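Local atomic coordinates of putative sugar ABC transport system, substrate-binding protein (Bordetella parapertussis, PDB entry 5IX8), a protein that probably binds a sugar in the periplasm and delivers it to an ABC transporter. Residues Lys131-Asp136 with Ala201-Thr206; Glu238-Ile241 with Arg245-Ala248. All blocks are in the same frame, centred on the assembly; numbering follows the deposited sequence.

Contact 1: residues Lys131-Asp136 with Ala201-Thr206; sequences KALCDD and AEYVFT
Leu133, near the C-terminal end of helix 122-135, faces Tyr203 of strand 201-205 with their CA atoms 8.3 Å apart. This is helix-on-sheet packing in one of the two alpha/beta domains of a periplasmic binding protein. Two side chains, Leu133 and Asp136, meet the tyrosine, one over its ring and one at its rim. The methyl CD1 of Leu133 lies over one face of the Tyr203 ring in a CH-pi contact. It sits 3.7 Å from the ring centroid, displaced toward the CG side, and its nearest ring atom is CG at 3.5 Å. Leu133 CG is anti to the backbone N (chi1 178°), which carries the methyl out to the ring. Val143 of the neighbouring strand touches both side chains. Cys134 points away from the strand and forms a disulfide with Cys169. Asp136 approaches the ring at its phenol edge, near the ring plane. The carboxylate stands almost perpendicular to the ring, with 86° between the planes. The phenol donates to the anti side of the carboxylate oxygen, and the Tyr203 OH to Asp136 OD2 distance is 2.6 Å.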
# COMPACT_ATOMS: atom_id res chain seq x y z
N LYS A 131 1.13 18.26 1.67
CA LYS A 131 2.22 19.22 1.75
C LYS A 131 2.82 19.48 0.38
O LYS A 131 3.13 20.63 0.04
CB LYS A 131 3.29 18.72 2.72
CG LYS A 131 4.54 19.65 2.77
CD LYS A 131 5.60 19.09 3.72
CE LYS A 131 6.97 19.73 3.53
NZ LYS A 131 6.89 21.23 3.64
N ALA A 132 2.98 18.43 -0.43
CA ALA A 132 3.50 18.64 -1.79
C ALA A 132 2.59 19.59 -2.58
O ALA A 132 3.08 20.49 -3.27
CB ALA A 132 3.63 17.30 -2.50
N LEU A 133 1.28 19.40 -2.45
CA LEU A 133 0.31 20.28 -3.09
C LEU A 133 0.49 21.71 -2.61
O LEU A 133 0.65 22.65 -3.41
CB LEU A 133 -1.10 19.79 -2.78
CG LEU A 133 -2.22 20.65 -3.34
CD1 LEU A 133 -2.51 20.24 -4.77
CD2 LEU A 133 -3.47 20.51 -2.48
N CYS A 134 0.50 21.89 -1.29
CA CYS A 134 0.59 23.24 -0.74
C CYS A 134 1.89 23.92 -1.15
O CYS A 134 1.89 25.10 -1.52
CB CYS A 134 0.47 23.18 0.78
SG CYS A 134 -1.21 22.66 1.30
N ASP A 135 3.01 23.19 -1.12
CA ASP A 135 4.29 23.76 -1.50
C ASP A 135 4.38 24.09 -2.99
O ASP A 135 5.25 24.87 -3.39
CB ASP A 135 5.42 22.81 -1.11
CG ASP A 135 5.60 22.71 0.40
OD1 ASP A 135 5.03 23.55 1.13
OD2 ASP A 135 6.32 21.80 0.85
N ASP A 136 3.52 23.52 -3.82
CA ASP A 136 3.46 23.91 -5.22
C ASP A 136 2.70 25.21 -5.44
O ASP A 136 2.65 25.69 -6.59
CB ASP A 136 2.83 22.78 -6.03
CG ASP A 136 3.07 22.93 -7.50
OD1 ASP A 136 4.25 22.93 -7.89
OD2 ASP A 136 2.09 23.04 -8.27
N ALA A 201 -10.14 23.13 -12.41
CA ALA A 201 -9.18 22.38 -11.60
C ALA A 201 -7.77 22.43 -12.19
O ALA A 201 -7.58 22.35 -13.41
CB ALA A 201 -9.63 20.91 -11.50
N GLU A 202 -6.77 22.50 -11.31
CA GLU A 202 -5.37 22.51 -11.74
C GLU A 202 -4.61 21.31 -11.20
O GLU A 202 -3.43 21.12 -11.54
CB GLU A 202 -4.68 23.80 -11.30
CG GLU A 202 -5.20 24.97 -12.13
CD GLU A 202 -4.64 26.30 -11.69
OE1 GLU A 202 -3.48 26.60 -12.04
OE2 GLU A 202 -5.35 27.04 -11.00
N TYR A 203 -5.26 20.47 -10.39
CA TYR A 203 -4.62 19.34 -9.75
C TYR A 203 -5.62 18.21 -9.70
O TYR A 203 -6.83 18.45 -9.69
CB TYR A 203 -4.23 19.66 -8.32
CG TYR A 203 -3.22 20.75 -8.20
CD1 TYR A 203 -1.87 20.47 -8.32
CD2 TYR A 203 -3.60 22.06 -7.96
CE1 TYR A 203 -0.91 21.48 -8.21
CE2 TYR A 203 -2.64 23.09 -7.83
CZ TYR A 203 -1.30 22.78 -7.96
OH TYR A 203 -0.34 23.75 -7.84
N VAL A 204 -5.10 16.98 -9.63
CA VAL A 204 -5.92 15.80 -9.39
C VAL A 204 -5.23 14.98 -8.31
O VAL A 204 -4.03 14.69 -8.41
CB VAL A 204 -6.12 14.93 -10.65
CG1 VAL A 204 -7.00 13.69 -10.32
CG2 VAL A 204 -6.75 15.75 -11.78
N PHE A 205 -5.97 14.62 -7.27
CA PHE A 205 -5.44 13.75 -6.23
C PHE A 205 -5.95 12.34 -6.44
O PHE A 205 -7.14 12.14 -6.67
CB PHE A 205 -5.87 14.24 -4.85
CG PHE A 205 -5.60 13.26 -3.77
CD1 PHE A 205 -4.34 13.22 -3.17
CD2 PHE A 205 -6.58 12.38 -3.36
CE1 PHE A 205 -4.06 12.32 -2.14
CE2 PHE A 205 -6.32 11.46 -2.37
CZ PHE A 205 -5.04 11.43 -1.74
N THR A 206 -5.05 11.35 -6.35
CA THR A 206 -5.38 9.93 -6.41
C THR A 206 -4.59 9.21 -5.34
O THR A 206 -3.45 9.62 -5.02
CB THR A 206 -5.03 9.29 -7.78
OG1 THR A 206 -3.60 9.22 -7.92
CG2 THR A 206 -5.66 10.06 -8.97

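Contact 2: residues Glu238-Ile241 with Arg245-Ala248; sequences EAMI and RLLA. With SO4 (sulfate ion), chain D.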
# COMPACT_ATOMS: atom_id res chain seq x y z
N GLU A 238 8.66 7.87 -13.36
CA GLU A 238 9.88 8.68 -13.28
C GLU A 238 9.88 9.76 -14.35
O GLU A 238 10.10 10.93 -14.04
CB GLU A 238 11.11 7.78 -13.40
CG GLU A 238 11.20 6.74 -12.26
CD GLU A 238 12.26 5.66 -12.50
OE1 GLU A 238 13.17 5.91 -13.32
OE2 GLU A 238 12.19 4.56 -11.87
N ALA A 239 9.59 9.39 -15.60
CA ALA A 239 9.55 10.38 -16.67
C ALA A 239 8.41 11.38 -16.46
O ALA A 239 8.55 12.57 -16.75
CB ALA A 239 9.43 9.68 -18.03
N MSE A 240 7.28 10.91 -15.95
CA MSE A 240 6.13 11.77 -15.71
C MSE A 240 6.43 12.82 -14.65
O MSE A 240 5.93 13.94 -14.74
CB MSE A 240 4.91 10.93 -15.27
CG MSE A 240 4.45 9.91 -16.30
SE MSE A 240 2.86 8.91 -15.67
CE MSE A 240 2.40 7.93 -17.29
N ILE A 241 7.22 12.45 -13.63
CA ILE A 241 7.68 13.44 -12.65
C ILE A 241 8.60 14.46 -13.30
O ILE A 241 8.45 15.67 -13.13
CB ILE A 241 8.37 12.73 -11.47
CG1 ILE A 241 7.36 11.92 -10.67
CG2 ILE A 241 9.07 13.73 -10.58
CD1 ILE A 241 8.01 11.13 -9.52
N ARG A 245 4.18 16.17 -15.15
CA ARG A 245 2.79 15.72 -15.14
C ARG A 245 2.38 15.16 -13.77
O ARG A 245 1.23 15.36 -13.34
CB ARG A 245 2.58 14.68 -16.22
CG ARG A 245 1.22 14.03 -16.18
CD ARG A 245 0.08 15.02 -16.48
NE ARG A 245 0.01 15.36 -17.91
CZ ARG A 245 -0.84 16.24 -18.43
NH1 ARG A 245 -1.70 16.90 -17.64
NH2 ARG A 245 -0.84 16.47 -19.73
N LEU A 246 3.29 14.47 -13.09
CA LEU A 246 3.09 14.03 -11.71
C LEU A 246 3.85 14.99 -10.80
O LEU A 246 5.07 15.14 -10.93
CB LEU A 246 3.59 12.60 -11.47
CG LEU A 246 2.88 11.43 -12.18
CD1 LEU A 246 3.55 10.09 -11.77
CD2 LEU A 246 1.37 11.39 -11.91
N LEU A 247 3.12 15.64 -9.90
CA LEU A 247 3.75 16.58 -8.97
C LEU A 247 4.52 15.85 -7.90
O LEU A 247 5.63 16.27 -7.52
CB LEU A 247 2.67 17.45 -8.32
CG LEU A 247 3.11 18.39 -7.20
CD1 LEU A 247 4.15 19.40 -7.68
CD2 LEU A 247 1.88 19.09 -6.61
N ALA A 248 3.97 14.75 -7.41
CA ALA A 248 4.56 14.01 -6.32
C ALA A 248 3.95 12.63 -6.29
O ALA A 248 2.76 12.45 -6.59
CB ALA A 248 4.31 14.72 -4.97
S SO4 D . 2.35 14.84 -20.72
O1 SO4 D . 3.58 15.29 -20.09
O2 SO4 D . 1.60 14.00 -19.79
O3 SO4 D . 1.54 16.00 -21.09
O4 SO4 D . 2.72 14.09 -21.91
O HOH W 1 6.94 17.03 -11.30
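Met240 O, on helix 235-242, accepts the backbone N-H groups of Arg245, just before the next strand, and Leu246, its first residue. Met240 is present as selenomethionine. The main bond comes from Leu246 N at 3.2 Å and is nearly straight, with an N-H...O angle of 172°. Arg245 N also points to Met240 O, at 2.9 Å, but this second bond is bent and weak. One residue further along, the backbones are joined by water. A single water donates to both, so it bridges two carbonyl oxygens, at 2.7 Å from Ile241 O and 2.7 Å from Leu246 O. Ile241 CA also makes a C-H...O contact with Leu246 O. The Leu246 side chain packs against Met240 and Ile241 of the helix. Its CG meets Met240 CB at 3.7 Å, and its CB meets Ile241 CG1 at 3.9 Å, with the isoleucine and leucine side chains crossing at about a right angle. The Arg245 side chain bends at chi2 and chi3 (65° and 74°) and carries its guanidinium away from the helix to a sulfate, probably from the crystallisation liquor. Arg245 NE donates to sulfate O2 at 2.8 Å, and Arg245 NH2 donates to sulfate O3 at 2.8 Å. Arg220 NE holds the same ion. The remaining nitrogen, Arg245 NH1, bonds to the carbonyls of Arg224 and Val226. The whole arrangement is the helix-to-strand return of a beta-alpha-beta unit, made of strand 227-231, helix 235-242 and strand 246-250.

How the contacts relate
Contact 1 comes first along the chain and closes before contact 2 opens. Their centres lie about 12 Å apart, on the same side of the chain's centre. Both reach the same mixed sheet, where strand 227-231 runs between strands 201-205 and 246-250. Helix 122-135 and helix 235-242 approach this sheet from opposite faces, as in a three-layer alpha/beta/alpha sandwich. The contacts also touch directly: Leu247 packs against Tyr203 and Asp136, and Ala248 packs against Ala132. Leu247 and Ala248 thus join the two contacts through side-chain packing. Together the two contacts tie both helix layers to the sheet of one domain.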